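Local coordinates for protein beta-galactosidase (Bacillus circulans subsp. alkalophilus, PDB 3TTY) that hydrolyses beta-galactosides, releasing terminal galactose, and binds galactose in the pocket of a TIM-barrel domain, at residues F59-L62 against D63-E67; Y430-A433 against L434-Q437; P466-A469 against E470-E473. One frame throughout, in Å; residues are numbered along the deposited sequence.

Contact 1 (F59-L62 against D63-E67)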
ATOM      1  N   PHE A  59     -13.982  18.598 -40.625  1.00 14.87           N
ATOM      2  CA  PHE A  59     -12.556  18.869 -40.729  1.00 17.20           C
ATOM      3  C   PHE A  59     -12.279  20.349 -40.992  1.00 18.55           C
ATOM      4  O   PHE A  59     -11.117  20.757 -41.092  1.00 18.57           O
ATOM      5  CB  PHE A  59     -11.931  18.040 -41.857  1.00 15.72           C
ATOM      6  CG  PHE A  59     -11.936  16.550 -41.616  1.00 17.38           C
ATOM      7  CD1 PHE A  59     -10.953  15.953 -40.832  1.00 14.92           C
ATOM      8  CD2 PHE A  59     -12.886  15.738 -42.219  1.00 19.55           C
ATOM      9  CE1 PHE A  59     -10.935  14.577 -40.634  1.00 15.38           C
ATOM     10  CE2 PHE A  59     -12.874  14.363 -42.030  1.00 18.48           C
ATOM     11  CZ  PHE A  59     -11.893  13.780 -41.236  1.00 18.23           C
ATOM     12  N   THR A  60     -13.336  21.156 -41.110  1.00 17.46           N
ATOM     13  CA  THR A  60     -13.158  22.566 -41.470  1.00 20.24           C
ATOM     14  C   THR A  60     -12.266  23.310 -40.478  1.00 19.98           C
ATOM     15  O   THR A  60     -11.439  24.125 -40.881  1.00 24.55           O
ATOM     16  CB  THR A  60     -14.504  23.301 -41.681  1.00 24.01           C
ATOM     17  OG1 THR A  60     -15.225  23.372 -40.443  1.00 23.98           O
ATOM     18  CG2 THR A  60     -15.342  22.572 -42.729  1.00 18.98           C
ATOM     19  N   TRP A  61     -12.412  22.999 -39.191  1.00 20.31           N
ATOM     20  CA  TRP A  61     -11.608  23.617 -38.138  1.00 20.15           C
ATOM     21  C   TRP A  61     -10.136  23.283 -38.354  1.00 20.79           C
ATOM     22  O   TRP A  61      -9.250  24.126 -38.185  1.00 21.10           O
ATOM     23  CB  TRP A  61     -12.055  23.117 -36.750  1.00 20.64           C
ATOM     24  CG  TRP A  61     -11.775  21.653 -36.539  1.00 18.06           C
ATOM     25  CD1 TRP A  61     -12.545  20.605 -36.949  1.00 18.74           C
ATOM     26  CD2 TRP A  61     -10.623  21.079 -35.906  1.00 18.29           C
ATOM     27  NE1 TRP A  61     -11.949  19.415 -36.605  1.00 17.45           N
ATOM     28  CE2 TRP A  61     -10.767  19.679 -35.965  1.00 16.39           C
ATOM     29  CE3 TRP A  61      -9.486  21.616 -35.292  1.00 17.00           C
ATOM     30  CZ2 TRP A  61      -9.821  18.805 -35.426  1.00 16.87           C
ATOM     31  CZ3 TRP A  61      -8.550  20.747 -34.753  1.00 18.60           C
ATOM     32  CH2 TRP A  61      -8.721  19.358 -34.827  1.00 16.14           C
ATOM     33  N   LEU A  62      -9.884  22.038 -38.724  1.00 16.78           N
ATOM     34  CA  LEU A  62      -8.524  21.559 -38.925  1.00 18.27           C
ATOM     35  C   LEU A  62      -7.906  22.134 -40.208  1.00 18.49           C
ATOM     36  O   LEU A  62      -6.727  22.480 -40.226  1.00 20.02           O
ATOM     37  CB  LEU A  62      -8.512  20.030 -38.964  1.00 16.26           C
ATOM     38  CG  LEU A  62      -7.150  19.386 -39.161  1.00 16.76           C
ATOM     39  CD1 LEU A  62      -6.246  19.824 -38.043  1.00 14.77           C
ATOM     40  CD2 LEU A  62      -7.293  17.874 -39.219  1.00 13.73           C
ATOM     41  N   ASP A  63      -8.700  22.233 -41.274  1.00 18.29           N
ATOM     42  CA  ASP A  63      -8.255  22.924 -42.493  1.00 23.38           C
ATOM     43  C   ASP A  63      -7.617  24.269 -42.144  1.00 20.82           C
ATOM     44  O   ASP A  63      -6.546  24.601 -42.635  1.00 23.96           O
ATOM     45  CB  ASP A  63      -9.424  23.183 -43.455  1.00 20.28           C
ATOM     46  CG  ASP A  63      -9.988  21.917 -44.061  1.00 20.00           C
ATOM     47  OD1 ASP A  63      -9.423  20.831 -43.843  1.00 20.10           O
ATOM     48  OD2 ASP A  63     -11.014  22.018 -44.766  1.00 24.35           O
ATOM     49  N   ASP A  64      -8.294  25.037 -41.296  1.00 17.56           N
ATOM     50  CA  ASP A  64      -7.853  26.383 -40.957  1.00 20.95           C
ATOM     51  C   ASP A  64      -6.555  26.398 -40.193  1.00 27.49           C
ATOM     52  O   ASP A  64      -5.677  27.227 -40.456  1.00 28.57           O
ATOM     53  CB  ASP A  64      -8.912  27.109 -40.150  1.00 22.64           C
ATOM     54  CG  ASP A  64      -9.860  27.878 -41.023  1.00 33.94           C
ATOM     55  OD1 ASP A  64     -10.018  27.496 -42.215  1.00 34.92           O
ATOM     56  OD2 ASP A  64     -10.432  28.871 -40.523  1.00 38.19           O
ATOM     57  N   ILE A  65      -6.439  25.485 -39.235  1.00 24.66           N
ATOM     58  CA  ILE A  65      -5.211  25.348 -38.481  1.00 24.65           C
ATOM     59  C   ILE A  65      -4.038  25.032 -39.406  1.00 19.57           C
ATOM     60  O   ILE A  65      -2.974  25.642 -39.308  1.00 20.93           O
ATOM     61  CB  ILE A  65      -5.364  24.275 -37.399  1.00 20.80           C
ATOM     62  CG1 ILE A  65      -6.201  24.842 -36.255  1.00 20.59           C
ATOM     63  CG2 ILE A  65      -4.003  23.822 -36.899  1.00 17.21           C
ATOM     64  CD1 ILE A  65      -6.900  23.773 -35.442  1.00 23.25           C
ATOM     65  N   ILE A  66      -4.239  24.084 -40.306  1.00 20.39           N
ATOM     66  CA  ILE A  66      -3.179  23.655 -41.210  1.00 23.36           C
ATOM     67  C   ILE A  66      -2.797  24.775 -42.188  1.00 26.04           C
ATOM     68  O   ILE A  66      -1.615  25.006 -42.461  1.00 20.37           O
ATOM     69  CB  ILE A  66      -3.587  22.380 -41.972  1.00 23.93           C
ATOM     70  CG1 ILE A  66      -3.591  21.190 -41.015  1.00 21.39           C
ATOM     71  CG2 ILE A  66      -2.631  22.110 -43.110  1.00 24.27           C
ATOM     72  CD1 ILE A  66      -4.223  19.956 -41.595  1.00 21.04           C
ATOM     73  N   GLU A  67      -3.805  25.479 -42.694  1.00 26.77           N
ATOM     74  CA  GLU A  67      -3.574  26.587 -43.608  1.00 26.84           C
ATOM     75  C   GLU A  67      -2.770  27.679 -42.916  1.00 24.22           C
ATOM     76  O   GLU A  67      -1.769  28.147 -43.445  1.00 27.53           O
ATOM     77  CB  GLU A  67      -4.906  27.123 -44.146  1.00 30.90           C
ATOM     78  CG  GLU A  67      -4.779  28.148 -45.268  1.00 47.71           C
ATOM     79  CD  GLU A  67      -3.946  27.647 -46.441  1.00 61.06           C
ATOM     80  OE1 GLU A  67      -3.835  26.408 -46.623  1.00 62.69           O
ATOM     81  OE2 GLU A  67      -3.396  28.500 -47.177  1.00 60.23           O
TER

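Contact 2 (Y430-A433 against L434-Q437)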
ATOM      1  N   TYR A 430      25.874  -1.974 -16.208  1.00 21.84           N
ATOM      2  CA  TYR A 430      26.892  -2.229 -17.222  1.00 22.61           C
ATOM      3  C   TYR A 430      26.988  -1.057 -18.187  1.00 23.55           C
ATOM      4  O   TYR A 430      28.084  -0.660 -18.589  1.00 25.04           O
ATOM      5  CB  TYR A 430      26.625  -3.550 -17.966  1.00 18.28           C
ATOM      6  CG  TYR A 430      27.095  -4.758 -17.178  1.00 21.63           C
ATOM      7  CD1 TYR A 430      28.378  -5.278 -17.353  1.00 22.63           C
ATOM      8  CD2 TYR A 430      26.280  -5.349 -16.228  1.00 17.59           C
ATOM      9  CE1 TYR A 430      28.820  -6.362 -16.605  1.00 18.53           C
ATOM     10  CE2 TYR A 430      26.710  -6.428 -15.488  1.00 18.22           C
ATOM     11  CZ  TYR A 430      27.975  -6.937 -15.681  1.00 21.04           C
ATOM     12  OH  TYR A 430      28.391  -8.018 -14.929  1.00 16.47           O
ATOM     13  N   TYR A 431      25.840  -0.498 -18.554  1.00 20.72           N
ATOM     14  CA  TYR A 431      25.823   0.654 -19.447  1.00 23.06           C
ATOM     15  C   TYR A 431      26.504   1.880 -18.812  1.00 22.17           C
ATOM     16  O   TYR A 431      27.281   2.560 -19.461  1.00 19.65           O
ATOM     17  CB  TYR A 431      24.398   0.993 -19.874  1.00 20.12           C
ATOM     18  CG  TYR A 431      24.336   2.073 -20.934  1.00 25.88           C
ATOM     19  CD1 TYR A 431      24.403   1.749 -22.286  1.00 25.07           C
ATOM     20  CD2 TYR A 431      24.221   3.419 -20.584  1.00 21.35           C
ATOM     21  CE1 TYR A 431      24.343   2.732 -23.261  1.00 23.24           C
ATOM     22  CE2 TYR A 431      24.159   4.406 -21.554  1.00 20.78           C
ATOM     23  CZ  TYR A 431      24.226   4.059 -22.886  1.00 21.55           C
ATOM     24  OH  TYR A 431      24.177   5.031 -23.848  1.00 22.44           O
ATOM     25  N   ASP A 432      26.195   2.135 -17.543  1.00 22.51           N
ATOM     26  CA  ASP A 432      26.793   3.215 -16.763  1.00 20.67           C
ATOM     27  C   ASP A 432      28.312   3.125 -16.828  1.00 25.39           C
ATOM     28  O   ASP A 432      28.989   4.092 -17.171  1.00 25.99           O
ATOM     29  CB  ASP A 432      26.336   3.088 -15.311  1.00 21.64           C
ATOM     30  CG  ASP A 432      26.478   4.379 -14.523  1.00 28.74           C
ATOM     31  OD1 ASP A 432      26.228   5.468 -15.085  1.00 27.19           O
ATOM     32  OD2 ASP A 432      26.823   4.301 -13.319  1.00 30.80           O
ATOM     33  N   ALA A 433      28.841   1.947 -16.514  1.00 21.34           N
ATOM     34  CA  ALA A 433      30.277   1.717 -16.501  1.00 20.73           C
ATOM     35  C   ALA A 433      30.923   2.116 -17.823  1.00 24.76           C
ATOM     36  O   ALA A 433      32.036   2.640 -17.842  1.00 28.73           O
ATOM     37  CB  ALA A 433      30.584   0.247 -16.172  1.00 20.79           C
ATOM     38  N   LEU A 434      30.231   1.864 -18.928  1.00 22.78           N
ATOM     39  CA  LEU A 434      30.740   2.272 -20.233  1.00 24.47           C
ATOM     40  C   LEU A 434      30.609   3.788 -20.372  1.00 26.48           C
ATOM     41  O   LEU A 434      31.558   4.471 -20.757  1.00 22.03           O
ATOM     42  CB  LEU A 434      29.996   1.550 -21.355  1.00 22.71           C
ATOM     43  CG  LEU A 434      30.306   0.046 -21.501  1.00 24.84           C
ATOM     44  CD1 LEU A 434      29.118  -0.717 -22.059  1.00 18.46           C
ATOM     45  CD2 LEU A 434      31.519  -0.171 -22.388  1.00 21.73           C
ATOM     46  N   TYR A 435      29.425   4.297 -20.037  1.00 23.72           N
ATOM     47  CA  TYR A 435      29.121   5.721 -20.080  1.00 24.78           C
ATOM     48  C   TYR A 435      30.228   6.525 -19.403  1.00 24.32           C
ATOM     49  O   TYR A 435      30.724   7.491 -19.967  1.00 23.83           O
ATOM     50  CB  TYR A 435      27.763   5.957 -19.410  1.00 19.99           C
ATOM     51  CG  TYR A 435      27.329   7.384 -19.162  1.00 16.90           C
ATOM     52  CD1 TYR A 435      26.495   8.043 -20.057  1.00 22.24           C
ATOM     53  CD2 TYR A 435      27.686   8.046 -17.993  1.00 22.92           C
ATOM     54  CE1 TYR A 435      26.062   9.346 -19.822  1.00 21.38           C
ATOM     55  CE2 TYR A 435      27.268   9.354 -17.744  1.00 21.59           C
ATOM     56  CZ  TYR A 435      26.450   9.993 -18.666  1.00 25.02           C
ATOM     57  OH  TYR A 435      26.018  11.277 -18.431  1.00 29.18           O
ATOM     58  N   LYS A 436      30.626   6.105 -18.207  1.00 21.92           N
ATOM     59  CA  LYS A 436      31.612   6.845 -17.425  1.00 25.88           C
ATOM     60  C   LYS A 436      32.991   6.918 -18.067  1.00 25.56           C
ATOM     61  O   LYS A 436      33.831   7.712 -17.647  1.00 27.82           O
ATOM     62  CB  LYS A 436      31.739   6.250 -16.030  1.00 27.82           C
ATOM     63  CG  LYS A 436      30.564   6.540 -15.129  1.00 29.73           C
ATOM     64  CD  LYS A 436      30.686   5.742 -13.835  1.00 32.81           C
ATOM     65  CE  LYS A 436      29.524   6.045 -12.899  1.00 40.41           C
ATOM     66  NZ  LYS A 436      29.459   5.081 -11.754  1.00 59.30           N
ATOM     67  N   GLN A 437      33.225   6.088 -19.075  1.00 22.06           N
ATOM     68  CA  GLN A 437      34.524   6.045 -19.719  1.00 25.89           C
ATOM     69  C   GLN A 437      34.424   6.538 -21.151  1.00 25.76           C
ATOM     70  O   GLN A 437      35.396   6.487 -21.898  1.00 26.78           O
ATOM     71  CB  GLN A 437      35.129   4.632 -19.654  1.00 23.60           C
ATOM     72  CG  GLN A 437      35.273   4.124 -18.219  1.00 26.34           C
ATOM     73  CD  GLN A 437      35.808   2.699 -18.135  1.00 29.68           C
ATOM     74  OE1 GLN A 437      36.479   2.221 -19.050  1.00 32.68           O
ATOM     75  NE2 GLN A 437      35.516   2.018 -17.031  1.00 26.22           N
TER
HETATM   76  O   HOH W   1      33.480   3.056 -15.342  1.00 29.60           O

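Contact 3 (P466-A469 against E470-E473)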
ATOM      1  N   PRO A 466      15.612 -19.237 -29.532  1.00 22.33           N
ATOM      2  CA  PRO A 466      16.204 -20.070 -30.586  1.00 24.07           C
ATOM      3  C   PRO A 466      17.183 -19.258 -31.426  1.00 26.19           C
ATOM      4  O   PRO A 466      16.909 -18.086 -31.735  1.00 23.76           O
ATOM      5  CB  PRO A 466      14.998 -20.481 -31.437  1.00 20.71           C
ATOM      6  CG  PRO A 466      13.826 -20.379 -30.514  1.00 23.67           C
ATOM      7  CD  PRO A 466      14.140 -19.229 -29.591  1.00 27.00           C
ATOM      8  N   GLY A 467      18.310 -19.874 -31.773  1.00 20.68           N
ATOM      9  CA  GLY A 467      19.325 -19.224 -32.584  1.00 23.89           C
ATOM     10  C   GLY A 467      20.275 -18.310 -31.819  1.00 27.51           C
ATOM     11  O   GLY A 467      21.334 -17.946 -32.330  1.00 29.88           O
ATOM     12  N   PHE A 468      19.910 -17.927 -30.601  1.00 19.99           N
ATOM     13  CA  PHE A 468      20.743 -16.999 -29.847  1.00 23.80           C
ATOM     14  C   PHE A 468      22.100 -17.603 -29.466  1.00 21.84           C
ATOM     15  O   PHE A 468      23.147 -17.033 -29.789  1.00 21.41           O
ATOM     16  CB  PHE A 468      19.991 -16.457 -28.624  1.00 18.33           C
ATOM     17  CG  PHE A 468      20.809 -15.529 -27.749  1.00 15.87           C
ATOM     18  CD1 PHE A 468      20.868 -14.176 -28.011  1.00 18.27           C
ATOM     19  CD2 PHE A 468      21.472 -16.012 -26.636  1.00 17.22           C
ATOM     20  CE1 PHE A 468      21.596 -13.314 -27.190  1.00 17.88           C
ATOM     21  CE2 PHE A 468      22.201 -15.163 -25.817  1.00 20.51           C
ATOM     22  CZ  PHE A 468      22.264 -13.806 -26.096  1.00 13.57           C
ATOM     23  N   ALA A 469      22.091 -18.743 -28.788  1.00 16.74           N
ATOM     24  CA  ALA A 469      23.353 -19.385 -28.398  1.00 24.78           C
ATOM     25  C   ALA A 469      24.288 -19.606 -29.591  1.00 23.21           C
ATOM     26  O   ALA A 469      25.487 -19.373 -29.494  1.00 19.52           O
ATOM     27  CB  ALA A 469      23.104 -20.698 -27.674  1.00 20.02           C
ATOM     28  N   GLU A 470      23.727 -20.054 -30.709  1.00 23.46           N
ATOM     29  CA  GLU A 470      24.504 -20.304 -31.913  1.00 28.26           C
ATOM     30  C   GLU A 470      25.127 -19.000 -32.380  1.00 30.82           C
ATOM     31  O   GLU A 470      26.312 -18.941 -32.752  1.00 26.86           O
ATOM     32  CB  GLU A 470      23.600 -20.870 -33.006  1.00 29.09           C
ATOM     33  CG  GLU A 470      24.325 -21.602 -34.124  1.00 43.80           C
ATOM     34  CD  GLU A 470      23.356 -22.339 -35.054  1.00 64.23           C
ATOM     35  OE1 GLU A 470      22.227 -22.660 -34.605  1.00 64.46           O
ATOM     36  OE2 GLU A 470      23.716 -22.588 -36.231  1.00 59.64           O
ATOM     37  N   ARG A 471      24.313 -17.950 -32.339  1.00 27.21           N
ATOM     38  CA  ARG A 471      24.748 -16.635 -32.770  1.00 25.82           C
ATOM     39  C   ARG A 471      25.919 -16.137 -31.919  1.00 24.29           C
ATOM     40  O   ARG A 471      26.894 -15.638 -32.462  1.00 25.44           O
ATOM     41  CB  ARG A 471      23.571 -15.657 -32.769  1.00 30.08           C
ATOM     42  CG  ARG A 471      23.729 -14.442 -33.689  1.00 40.12           C
ATOM     43  CD  ARG A 471      22.362 -13.869 -34.125  1.00 32.74           C
ATOM     44  NE  ARG A 471      21.462 -13.723 -32.985  1.00 25.68           N
ATOM     45  CZ  ARG A 471      20.276 -14.322 -32.875  1.00 31.04           C
ATOM     46  NH1 ARG A 471      19.816 -15.092 -33.858  1.00 30.01           N
ATOM     47  NH2 ARG A 471      19.543 -14.142 -31.779  1.00 22.76           N
ATOM     48  N   VAL A 472      25.861 -16.291 -30.598  1.00 23.20           N
ATOM     49  CA  VAL A 472      26.983 -15.809 -29.803  1.00 21.10           C
ATOM     50  C   VAL A 472      28.194 -16.730 -29.844  1.00 24.37           C
ATOM     51  O   VAL A 472      29.319 -16.249 -29.794  1.00 23.75           O
ATOM     52  CB  VAL A 472      26.629 -15.417 -28.354  1.00 26.70           C
ATOM     53  CG1 VAL A 472      25.142 -15.522 -28.110  1.00 29.26           C
ATOM     54  CG2 VAL A 472      27.454 -16.225 -27.351  1.00 22.55           C
ATOM     55  N   GLU A 473      27.981 -18.037 -29.966  1.00 21.19           N
ATOM     56  CA  GLU A 473      29.103 -18.934 -30.210  1.00 21.39           C
ATOM     57  C   GLU A 473      29.842 -18.516 -31.479  1.00 24.15           C
ATOM     58  O   GLU A 473      31.068 -18.415 -31.497  1.00 20.48           O
ATOM     59  CB  GLU A 473      28.635 -20.381 -30.317  1.00 28.45           C
ATOM     60  CG  GLU A 473      28.411 -21.058 -28.976  1.00 23.92           C
ATOM     61  CD  GLU A 473      27.507 -22.278 -29.084  1.00 34.24           C
ATOM     62  OE1 GLU A 473      27.028 -22.573 -30.203  1.00 37.67           O
ATOM     63  OE2 GLU A 473      27.272 -22.942 -28.049  1.00 34.40           O
TER

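Contact 1 (F59-L62 against D63-E67)
Asp63 N donates to Phe59 O at 2.8 Å, almost straight at 168°. This bond closes the first turn of helix 60-71. The next bonds follow the i to i+4 pattern. Asp64 N to Thr60 O is weak, at 3.3 Å. Ile66 N reaches Leu62 O at 3.0 Å.

The carboxylate of Asp63 folds back toward the same carbonyl. Its CG stands beside its own backbone N (chi1 -68°), which leaves OD1 3.2 Å from Phe59 O. Two acceptors face each other there. Both oxygens have better partners elsewhere: OD1 bonds to Tyr136 OH, and OD2 forms a salt bridge with Arg135. A negative charge in the first turn would also probably suit the helix dipole.

On another side of the helix, Ile65 CD1 meets the benzo edge of Trp61. It lies near the ring plane, 3.4 Å from Trp61 CE3, which is snug. Leu62 CB sits over the centre of one indole face. The branch point of Leu62 faces the end of Ile66, with CG 3.8 Å from Ile66 CD1.

Helix 60-71 belongs to the connection between neighbouring parallel strands 39-42 and 75-79 of the TIM barrel. Phe59 and Leu62 pack on helix 119-135. Trp61 touches helix 47-50 through Ile50 and makes a cation-pi contact with Lys49.

Contact 2 (Y430-A433 against L434-Q437)
Lys436 meets Asp432 twice, through its backbone and through its side chain. Lys436 N donates to Asp432 O at 2.8 Å. Its extended chain then runs past the carbonyl and brings NZ 3.2 Å from Asp432 OD2, a salt bridge with a weak hydrogen bond. The other carboxylate oxygen, Asp432 OD1, is bonded to Ser285 OG.

Asp432 CG is anti to its backbone N (chi1 -160°), which carries the carboxylate obliquely past the Tyr435 ring. Asp432 OD1 comes nearest Tyr435 CD2, at 4.2 Å. The carboxylate and ring planes are 22° apart. Tyr435 N bonds to Tyr431 O at 2.8 Å. Leu434 N makes a weak bond to Tyr430 O.

Ala433 O accepts a hydrogen bond from a water, 2.9 Å away. Gln437 NE2 donates to that water at 2.8 Å and also to Gln595 O on helix 591-604. Gln437 N turns back to Leu434 O at 2.9 Å. The phenol of Tyr431 is bonded to Asn292 of helix 284-296.

Buried Tyr430, Ala433 and Leu434 pack on helix 591-604. The exposed lysine probably contributes modestly, since the hydrogen bond in its salt bridge is weak. The water bridges Ala433 O to Gln437 NE2, so this carbonyl near the C-terminal part of the helix is satisfied through solvent.

Contact 3 (P466-A469 against E470-E473)
Val472 CG1 lies over one face of the Phe468 ring, 3.9 Å from the ring centroid and 16° off the normal. This is a CH-pi contact. The methyl is shifted toward the rim and lies nearest CE2. The Phe468 ring swings away from its own backbone N (chi1 177°) and on toward Val472. The Val472 side chain is nearly eclipsed and CG1 crowds Phe468 O, so the detailed geometry of the CH-pi contact is doubtful.

Arg471 NH2 approaches the edge of the same ring, 4.0 Å from Phe468 CD1. The guanidinium plane is turned 76° from the ring.

These residues form the first turns of helix 468-477, with Gly467 at the N-cap. The helix is the crossover of a beta-alpha-beta unit that joins parallel strands 455-458 and 481-485.

Arg471 N donates to Gly467 O at 3.0 Å. The arginine chain bends at chi3, so that Gly467 O lies 3.6 Å above the guanidinium plane, toward its rim. NH2 is also hydrogen-bonded to Val446 O, which helps fix the group's rotation. Val472 N and Glu473 N continue the helix, 2.9 Å from Phe468 O and Ala469 O respectively. Phe468 also packs on Val446 and Met461 in neighbouring loops.

In the fold
From the N terminus, contact 1 comes first, near the start of helix 60-71 in the TIM barrel. Contact 2 follows at the C-terminal end of helix 423-435, and contact 3 at the start of helix 468-477. Each closes only local helix turns. They run in series, and none nests in or crosses another. Contact 1 lies across the chain's centre from the others, its centre about 48 Å from that of contact 2. Contacts 2 and 3 both belong to the trimerisation domain, with nearest atoms about 14 Å apart. Contact 2 reaches barrel helix 284-296, and thus ties the two domains together. No other subunit touches any of the three.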